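Local coordinates for protein ammonium transporter (Kuenenia stuttgartiensis, PDB 6EU6) that probably senses ammonium at the membrane, through an ammonium-transporter-type domain, and relays the signal to a histidine kinase, at residues Ile134-Phe139 against Ala167-Ser172; Lys157-Ile162 against Gln360-Ile365; His171-Trp176 against Ser369-Leu374. One frame throughout, in Å; residues are numbered along the deposited sequence.

Interaction 1. Residues Ile134-Phe139 against Ala167-Ser172; sequences IIYPIF and ATVVHS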
loop_
_atom_site.group_PDB
_atom_site.type_symbol
_atom_site.label_atom_id
_atom_site.label_comp_id
_atom_site.label_asym_id
_atom_site.label_seq_id
_atom_site.Cartn_x
_atom_site.Cartn_y
_atom_site.Cartn_z
ATOM N N ILE A 134 29.990 1.718 2.169
ATOM C CA ILE A 134 31.034 2.744 1.916
ATOM C C ILE A 134 30.510 4.079 1.402
ATOM O O ILE A 134 30.491 5.080 2.132
ATOM C CB ILE A 134 32.133 2.167 0.985
ATOM C CG1 ILE A 134 32.898 1.108 1.812
ATOM C CG2 ILE A 134 33.146 3.247 0.603
ATOM C CD1 ILE A 134 33.383 0.009 1.003
ATOM N N ILE A 135 30.051 4.088 0.175
ATOM C CA ILE A 135 29.694 5.364 -0.495
ATOM C C ILE A 135 28.615 6.096 0.275
ATOM O O ILE A 135 28.798 7.262 0.689
ATOM C CB ILE A 135 29.283 5.151 -1.973
ATOM C CG1 ILE A 135 30.443 4.520 -2.752
ATOM C CG2 ILE A 135 28.799 6.428 -2.618
ATOM C CD1 ILE A 135 30.089 4.219 -4.181
ATOM N N TYR A 136 27.469 5.413 0.482
ATOM C CA TYR A 136 26.307 6.116 1.091
ATOM C C TYR A 136 26.539 6.572 2.535
ATOM O O TYR A 136 26.288 7.754 2.876
ATOM C CB TYR A 136 25.024 5.234 0.943
ATOM C CG TYR A 136 23.871 5.785 1.648
ATOM C CD1 TYR A 136 23.167 6.838 1.119
ATOM C CD2 TYR A 136 23.527 5.314 2.912
ATOM C CE1 TYR A 136 22.121 7.405 1.812
ATOM C CE2 TYR A 136 22.478 5.885 3.652
ATOM C CZ TYR A 136 21.748 6.927 3.076
ATOM O OH TYR A 136 20.659 7.484 3.750
ATOM N N PRO A 137 26.928 5.657 3.421
ATOM C CA PRO A 137 27.010 6.107 4.786
ATOM C C PRO A 137 28.188 7.120 5.093
ATOM O O PRO A 137 28.056 7.936 5.978
ATOM C CB PRO A 137 27.236 4.805 5.586
ATOM C CG PRO A 137 27.943 3.906 4.628
ATOM C CD PRO A 137 27.405 4.277 3.239
ATOM N N ILE A 138 29.276 7.071 4.344
ATOM C CA ILE A 138 30.362 8.048 4.579
ATOM C C ILE A 138 29.964 9.450 4.110
ATOM O O ILE A 138 30.046 10.399 4.878
ATOM C CB ILE A 138 31.686 7.579 3.934
ATOM C CG1 ILE A 138 32.193 6.371 4.703
ATOM C CG2 ILE A 138 32.718 8.715 3.959
ATOM C CD1 ILE A 138 33.267 5.551 3.999
ATOM N N PHE A 139 29.445 9.573 2.891
ATOM C CA PHE A 139 28.788 10.851 2.511
ATOM C C PHE A 139 27.688 11.262 3.461
ATOM O O PHE A 139 27.564 12.426 3.812
ATOM C CB PHE A 139 28.288 10.889 1.049
ATOM C CG PHE A 139 27.823 12.251 0.621
ATOM C CD1 PHE A 139 26.503 12.671 0.866
ATOM C CD2 PHE A 139 28.700 13.168 0.048
ATOM C CE1 PHE A 139 26.083 13.973 0.515
ATOM C CE2 PHE A 139 28.280 14.486 -0.291
ATOM C CZ PHE A 139 26.965 14.864 -0.072
ATOM N N ALA A 167 17.798 14.670 -1.008
ATOM C CA ALA A 167 17.893 14.847 -2.436
ATOM C C ALA A 167 19.296 14.462 -2.982
ATOM O O ALA A 167 19.430 13.821 -4.051
ATOM C CB ALA A 167 17.561 16.283 -2.825
ATOM N N THR A 168 20.314 14.873 -2.230
ATOM C CA THR A 168 21.684 14.539 -2.508
ATOM C C THR A 168 22.074 13.252 -1.763
ATOM O O THR A 168 22.565 12.310 -2.371
ATOM C CB THR A 168 22.644 15.719 -2.127
ATOM O OG1 THR A 168 22.409 16.830 -3.016
ATOM C CG2 THR A 168 24.038 15.303 -2.325
ATOM N N VAL A 169 21.817 13.202 -0.482
ATOM C CA VAL A 169 22.340 12.127 0.369
ATOM C C VAL A 169 21.808 10.746 -0.091
ATOM O O VAL A 169 22.564 9.767 -0.154
ATOM C CB VAL A 169 21.974 12.393 1.818
ATOM C CG1 VAL A 169 22.392 11.204 2.737
ATOM C CG2 VAL A 169 22.721 13.618 2.312
ATOM N N VAL A 170 20.525 10.686 -0.441
ATOM C CA VAL A 170 19.928 9.482 -0.993
ATOM C C VAL A 170 19.986 9.465 -2.529
ATOM O O VAL A 170 20.542 8.567 -3.144
ATOM C CB VAL A 170 18.497 9.308 -0.450
ATOM C CG1 VAL A 170 17.801 8.091 -1.101
ATOM C CG2 VAL A 170 18.570 9.058 1.080
ATOM N N HIS A 171 19.352 10.439 -3.172
ATOM C CA HIS A 171 18.999 10.304 -4.535
ATOM C C HIS A 171 20.185 10.574 -5.453
ATOM O O HIS A 171 20.504 9.780 -6.309
ATOM C CB HIS A 171 17.794 11.225 -4.756
ATOM C CG HIS A 171 16.564 10.674 -4.091
ATOM N ND1 HIS A 171 15.958 9.508 -4.496
ATOM C CD2 HIS A 171 15.838 11.132 -3.054
ATOM C CE1 HIS A 171 14.913 9.269 -3.738
ATOM N NE2 HIS A 171 14.843 10.216 -2.826
ATOM N N SER A 172 20.845 11.718 -5.318
ATOM C CA SER A 172 22.045 11.953 -6.190
ATOM C C SER A 172 23.130 10.942 -5.941
ATOM O O SER A 172 23.728 10.377 -6.895
ATOM C CB SER A 172 22.562 13.379 -6.095
ATOM O OG SER A 172 21.575 14.248 -6.610
HETATM O O HOH W 1 25.163 9.600 1.038
#
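Y136 and F139 reach from helix 121-144 to V169 and its neighbours on helix 167-185, two helices of the Amt transporter fold that run antiparallel, their local axes 174° apart and 9.8 Å from each other. The axes are too far apart for backbone to meet backbone, and two aromatic rings and a water, with the V169 and V170 side chains, bridge the interval. With CG anti to the backbone N (chi1 174°), Y136 holds its ring along the gap, and one edge lies against the V169 carbonyl, CE1 of Y136 being 3.1 Å from O of V169. CE1 of Y136 also meets CG1 of V169 at 3.9 Å, while the phenolic end continues to CG2 of V170. A wider pi-type turn explains why this carbonyl is available: S172 N bonds to A167 O and I173 N probably to T168 O, so V169 O is passed over by I173 N. A water takes it up instead, donating to O of V169 at 2.9 Å and to O of Y136 at 2.8 Å. A leucine in place of Y136 would probably leave CG2 of V170 without its aromatic neighbour and open a gap beside the water. F139 covers the other part of the contact. T168 turns OG1 away to a hydrogen bond with T334 on helix 322-340 and keeps its methyl for the phenylalanine. The F139 ring receives CG2 of V169 at its edge, in plane, 3.8 Å from CE1 of F139, and its CZ lies 3.7 Å from CG2 of T168.

Interaction 2. Residues Lys157-Ile162 against Gln360-Ile365; sequences KELGFI and QALGVI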
loop_
_atom_site.group_PDB
_atom_site.type_symbol
_atom_site.label_atom_id
_atom_site.label_comp_id
_atom_site.label_asym_id
_atom_site.label_seq_id
_atom_site.Cartn_x
_atom_site.Cartn_y
_atom_site.Cartn_z
ATOM N N LYS A 157 28.067 19.415 6.643
ATOM C CA LYS A 157 27.099 20.087 7.491
ATOM C C LYS A 157 27.718 21.303 8.248
ATOM O O LYS A 157 27.122 22.402 8.315
ATOM C CB LYS A 157 26.540 19.110 8.485
ATOM C CG LYS A 157 25.674 19.747 9.548
ATOM C CD LYS A 157 24.478 20.528 9.011
ATOM C CE LYS A 157 23.399 19.599 8.435
ATOM N NZ LYS A 157 22.367 20.347 7.702
ATOM N N GLU A 158 28.923 21.096 8.758
ATOM C CA GLU A 158 29.707 22.164 9.413
ATOM C C GLU A 158 29.812 23.395 8.489
ATOM O O GLU A 158 29.662 24.528 8.924
ATOM C CB GLU A 158 31.084 21.626 9.746
ATOM C CG GLU A 158 32.014 22.679 10.314
ATOM C CD GLU A 158 31.515 23.097 11.641
ATOM O OE1 GLU A 158 31.399 22.199 12.477
ATOM O OE2 GLU A 158 31.184 24.281 11.831
ATOM N N LEU A 159 30.053 23.176 7.199
ATOM C CA LEU A 159 30.068 24.293 6.215
ATOM C C LEU A 159 28.689 24.883 5.936
ATOM O O LEU A 159 28.601 25.886 5.222
ATOM C CB LEU A 159 30.656 23.869 4.894
ATOM C CG LEU A 159 32.107 23.513 5.028
ATOM C CD1 LEU A 159 32.591 23.177 3.641
ATOM C CD2 LEU A 159 32.992 24.591 5.693
ATOM N N GLY A 160 27.617 24.267 6.460
ATOM C CA GLY A 160 26.248 24.773 6.190
ATOM C C GLY A 160 25.412 24.066 5.100
ATOM O O GLY A 160 24.372 24.577 4.694
ATOM N N PHE A 161 25.868 22.913 4.634
ATOM C CA PHE A 161 25.112 22.112 3.657
ATOM C C PHE A 161 23.741 21.716 4.237
ATOM O O PHE A 161 23.664 21.301 5.383
ATOM C CB PHE A 161 25.872 20.860 3.275
ATOM C CG PHE A 161 25.262 20.102 2.141
ATOM C CD1 PHE A 161 25.174 20.666 0.872
ATOM C CD2 PHE A 161 24.777 18.822 2.324
ATOM C CE1 PHE A 161 24.626 19.973 -0.195
ATOM C CE2 PHE A 161 24.214 18.106 1.242
ATOM C CZ PHE A 161 24.114 18.715 0.005
ATOM N N ILE A 162 22.702 21.879 3.422
ATOM C CA ILE A 162 21.338 21.526 3.775
ATOM C C ILE A 162 20.795 20.456 2.799
ATOM O O ILE A 162 20.897 20.601 1.607
ATOM C CB ILE A 162 20.436 22.751 3.703
ATOM C CG1 ILE A 162 20.864 23.787 4.799
ATOM C CG2 ILE A 162 18.961 22.419 3.902
ATOM C CD1 ILE A 162 20.263 25.147 4.545
ATOM N N GLN A 360 25.651 24.681 -1.320
ATOM C CA GLN A 360 24.845 23.626 -1.927
ATOM C C GLN A 360 25.576 23.062 -3.138
ATOM O O GLN A 360 25.767 21.832 -3.282
ATOM C CB GLN A 360 23.449 24.124 -2.289
ATOM C CG GLN A 360 22.556 24.573 -1.095
ATOM C CD GLN A 360 22.392 23.536 -0.023
ATOM O OE1 GLN A 360 23.006 23.611 1.035
ATOM N NE2 GLN A 360 21.553 22.525 -0.307
ATOM N N ALA A 361 26.098 23.949 -3.960
ATOM C CA ALA A 361 26.874 23.509 -5.122
ATOM C C ALA A 361 28.112 22.680 -4.728
ATOM O O ALA A 361 28.488 21.716 -5.402
ATOM C CB ALA A 361 27.288 24.684 -5.960
ATOM N N LEU A 362 28.740 23.067 -3.628
ATOM C CA LEU A 362 29.904 22.339 -3.178
ATOM C C LEU A 362 29.475 20.934 -2.756
ATOM O O LEU A 362 30.150 19.965 -3.028
ATOM C CB LEU A 362 30.606 23.053 -2.020
ATOM C CG LEU A 362 31.564 22.182 -1.205
ATOM C CD1 LEU A 362 32.711 21.774 -2.124
ATOM C CD2 LEU A 362 32.077 22.942 0.013
ATOM N N GLY A 363 28.365 20.841 -2.051
ATOM C CA GLY A 363 27.813 19.510 -1.682
ATOM C C GLY A 363 27.497 18.654 -2.890
ATOM O O GLY A 363 27.796 17.435 -2.925
ATOM N N VAL A 364 26.914 19.278 -3.889
ATOM C CA VAL A 364 26.582 18.606 -5.137
ATOM C C VAL A 364 27.818 18.021 -5.818
ATOM O O VAL A 364 27.796 16.890 -6.313
ATOM C CB VAL A 364 25.873 19.576 -6.090
ATOM C CG1 VAL A 364 25.910 19.120 -7.521
ATOM C CG2 VAL A 364 24.431 19.767 -5.633
ATOM N N ILE A 365 28.869 18.824 -5.909
ATOM C CA ILE A 365 30.123 18.405 -6.554
ATOM C C ILE A 365 30.861 17.358 -5.790
ATOM O O ILE A 365 31.466 16.452 -6.373
ATOM C CB ILE A 365 31.024 19.661 -6.801
ATOM C CG1 ILE A 365 30.436 20.420 -7.967
ATOM C CG2 ILE A 365 32.450 19.261 -7.073
ATOM C CD1 ILE A 365 30.707 21.899 -7.926
#
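Q360 grips the extended chain at I162 with both ends of its amide. Its OE1 accepts from N of I162 at 3.0 Å on a lone pair, and its NE2 donates to O of I162 at 2.8 Å, nearly straight at 171° and close to the amide plane. A bend at chi2 (-55°) swings the amide back to meet this loop. OE1 also receives Q356 NE2 and NE2 also donates to T334 O, so four bonds fix the rotation of a buried group. The F161 ring plane is only 15° from that of the amide, with CD1 of F161 3.7 Å from OE1 of Q360. Further along, L362 sends CD2 across the surface to CD1 of L159, 3.7 Å away. Next comes G363, whose CA lies 3.5 Å from CE1 of F161; any CB here would run into the ring. V364 turns its side chain to V331 and T334 instead. The loop that meets this helix leaves helix 155-158 through a Schellman motif at G160, and K157 NZ ties it down by bonding O of F161 at 2.8 Å. The same NZ pairs with the sulfonate of a bound MES, probably from the crystallisation liquor. The loop thus rests on helix 353-385, with F161 and Q360 both reaching on to helix 322-340, while L159 and L362 form the margin at the surface.

Interaction 3. Residues His171-Trp176 against Ser369-Leu374; sequences HSIGGW and SWSFGL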
loop_
_atom_site.group_PDB
_atom_site.type_symbol
_atom_site.label_atom_id
_atom_site.label_comp_id
_atom_site.label_asym_id
_atom_site.label_seq_id
_atom_site.Cartn_x
_atom_site.Cartn_y
_atom_site.Cartn_z
ATOM N N HIS A 171 19.352 10.439 -3.172
ATOM C CA HIS A 171 18.999 10.304 -4.535
ATOM C C HIS A 171 20.185 10.574 -5.453
ATOM O O HIS A 171 20.504 9.780 -6.309
ATOM C CB HIS A 171 17.794 11.225 -4.756
ATOM C CG HIS A 171 16.564 10.674 -4.091
ATOM N ND1 HIS A 171 15.958 9.508 -4.496
ATOM C CD2 HIS A 171 15.838 11.132 -3.054
ATOM C CE1 HIS A 171 14.913 9.269 -3.738
ATOM N NE2 HIS A 171 14.843 10.216 -2.826
ATOM N N SER A 172 20.845 11.718 -5.318
ATOM C CA SER A 172 22.045 11.953 -6.190
ATOM C C SER A 172 23.130 10.942 -5.941
ATOM O O SER A 172 23.728 10.377 -6.895
ATOM C CB SER A 172 22.562 13.379 -6.095
ATOM O OG SER A 172 21.575 14.248 -6.610
ATOM N N ILE A 173 23.373 10.633 -4.683
ATOM C CA ILE A 173 24.383 9.623 -4.384
ATOM C C ILE A 173 24.094 8.299 -5.066
ATOM O O ILE A 173 24.960 7.707 -5.709
ATOM C CB ILE A 173 24.484 9.440 -2.853
ATOM C CG1 ILE A 173 25.197 10.673 -2.251
ATOM C CG2 ILE A 173 25.228 8.146 -2.490
ATOM C CD1 ILE A 173 26.733 10.705 -2.436
ATOM N N GLY A 174 22.873 7.786 -4.896
ATOM C CA GLY A 174 22.488 6.578 -5.590
ATOM C C GLY A 174 22.494 6.710 -7.104
ATOM O O GLY A 174 22.892 5.771 -7.794
ATOM N N GLY A 175 22.090 7.884 -7.623
ATOM C CA GLY A 175 21.976 8.096 -9.054
ATOM C C GLY A 175 23.379 8.143 -9.736
ATOM O O GLY A 175 23.537 7.605 -10.819
ATOM N N TRP A 176 24.370 8.777 -9.098
ATOM C CA TRP A 176 25.743 8.839 -9.646
ATOM C C TRP A 176 26.452 7.477 -9.586
ATOM O O TRP A 176 27.200 7.096 -10.504
ATOM C CB TRP A 176 26.583 9.935 -8.931
ATOM C CG TRP A 176 26.009 11.311 -9.022
ATOM C CD1 TRP A 176 25.977 12.239 -8.022
ATOM C CD2 TRP A 176 25.335 11.916 -10.134
ATOM N NE1 TRP A 176 25.341 13.357 -8.440
ATOM C CE2 TRP A 176 24.973 13.222 -9.733
ATOM C CE3 TRP A 176 25.079 11.533 -11.452
ATOM C CZ2 TRP A 176 24.301 14.090 -10.555
ATOM C CZ3 TRP A 176 24.431 12.421 -12.278
ATOM C CH2 TRP A 176 24.037 13.668 -11.819
ATOM N N SER A 369 31.613 13.645 -7.096
ATOM C CA SER A 369 32.997 13.149 -7.199
ATOM C C SER A 369 33.186 11.880 -6.405
ATOM O O SER A 369 33.909 10.956 -6.843
ATOM C CB SER A 369 34.007 14.209 -6.691
ATOM O OG SER A 369 33.858 15.425 -7.440
ATOM N N TRP A 370 32.620 11.864 -5.193
ATOM C CA TRP A 370 32.711 10.699 -4.342
ATOM C C TRP A 370 31.984 9.456 -4.938
ATOM O O TRP A 370 32.575 8.395 -5.058
ATOM C CB TRP A 370 32.129 11.084 -2.990
ATOM C CG TRP A 370 32.052 9.970 -1.901
ATOM C CD1 TRP A 370 30.880 9.394 -1.371
ATOM C CD2 TRP A 370 33.126 9.416 -1.164
ATOM N NE1 TRP A 370 31.212 8.489 -0.374
ATOM C CE2 TRP A 370 32.578 8.460 -0.250
ATOM C CE3 TRP A 370 34.517 9.554 -1.229
ATOM C CZ2 TRP A 370 33.381 7.729 0.639
ATOM C CZ3 TRP A 370 35.313 8.816 -0.327
ATOM C CH2 TRP A 370 34.738 7.911 0.582
ATOM N N SER A 371 30.686 9.596 -5.276
ATOM C CA SER A 371 29.880 8.473 -5.683
ATOM C C SER A 371 30.142 8.048 -7.117
ATOM O O SER A 371 30.366 6.864 -7.376
ATOM C CB SER A 371 28.349 8.728 -5.377
ATOM O OG SER A 371 27.612 7.607 -5.812
ATOM N N PHE A 372 30.209 8.978 -8.069
ATOM C CA PHE A 372 30.615 8.574 -9.414
ATOM C C PHE A 372 32.073 8.078 -9.405
ATOM O O PHE A 372 32.384 7.077 -10.000
ATOM C CB PHE A 372 30.452 9.733 -10.354
ATOM C CG PHE A 372 30.716 9.380 -11.756
ATOM C CD1 PHE A 372 29.778 8.645 -12.492
ATOM C CD2 PHE A 372 31.915 9.781 -12.369
ATOM C CE1 PHE A 372 30.052 8.242 -13.779
ATOM C CE2 PHE A 372 32.184 9.394 -13.668
ATOM C CZ PHE A 372 31.240 8.650 -14.383
ATOM N N GLY A 373 32.995 8.797 -8.778
ATOM C CA GLY A 373 34.390 8.362 -8.820
ATOM C C GLY A 373 34.679 7.030 -8.141
ATOM O O GLY A 373 35.333 6.150 -8.705
ATOM N N LEU A 374 34.195 6.846 -6.930
ATOM C CA LEU A 374 34.315 5.517 -6.323
ATOM C C LEU A 374 33.537 4.417 -7.042
ATOM O O LEU A 374 33.928 3.244 -7.038
ATOM C CB LEU A 374 33.886 5.512 -4.887
ATOM C CG LEU A 374 34.904 6.002 -3.880
ATOM C CD1 LEU A 374 34.315 5.979 -2.459
ATOM C CD2 LEU A 374 36.155 5.104 -3.938
#
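S371 joins I173 where helix 353-385 runs alongside helix 167-185 in the Amt fold, nearly parallel at -20° with local axes 8.3 Å apart. The tight part centres on this serine. Its OG, set opposite the backbone N (chi1 179°), donates to O of I173 at 2.7 Å, tilted 15° from the carbonyl plane. The buried hydroxyl is thereby satisfied by a main-chain oxygen. Beneath it, CD1 of I173 packs on CB of S371 at 3.9 Å. One turn on from I173, and one residue on from S371, the CA atoms come closest, CA of W176 standing 4.9 Å from CA of F372, with CB of W176 4.1 Å from CB of F372. The W176 indole then leads off to an edge-to-face contact with F368 and to helix 322-340. Its helix also carries H171, whose ND1 bonds H326 ND1, the paired histidines familiar from Amt pores, on the side turned from this interface. Elsewhere the fit is looser. W370 offers I173 only the edge of its ring, CD1 to CD1 at 4.5 Å, and packs against I138 and F139 of helix 121-144. F372 is partly exposed, its side chain about 4 Å from a bound nonyl maltoside at the nearest atoms, and stacked on F368. Even so, the edge of its ring turns inward, CD1 of F372 lying 3.6 Å from O of W176.

In the fold
Along the chain the segments of interactions 1 and 2 alternate, as do those of interactions 2 and 3, while 167-172 runs straight into 171-176 with H171 and S172 in common. Helix 167-185 thus serves interactions 1 and 3, whose centres are 7 Å apart. Helix 353-385 serves interaction 2 and interaction 3, with centres 15 Å apart. Helix 121-144 closes the triangle: I135 O probably accepts from W370 NE1 at 2.9 Å, and F139 packs on I173. The centre of interaction 2 sits 13 Å from that of interaction 1, touching it through T168 and F161. Together they tie the late helix 353-385 to earlier ones, including helix 167-185, which carries H171 of the histidine pair.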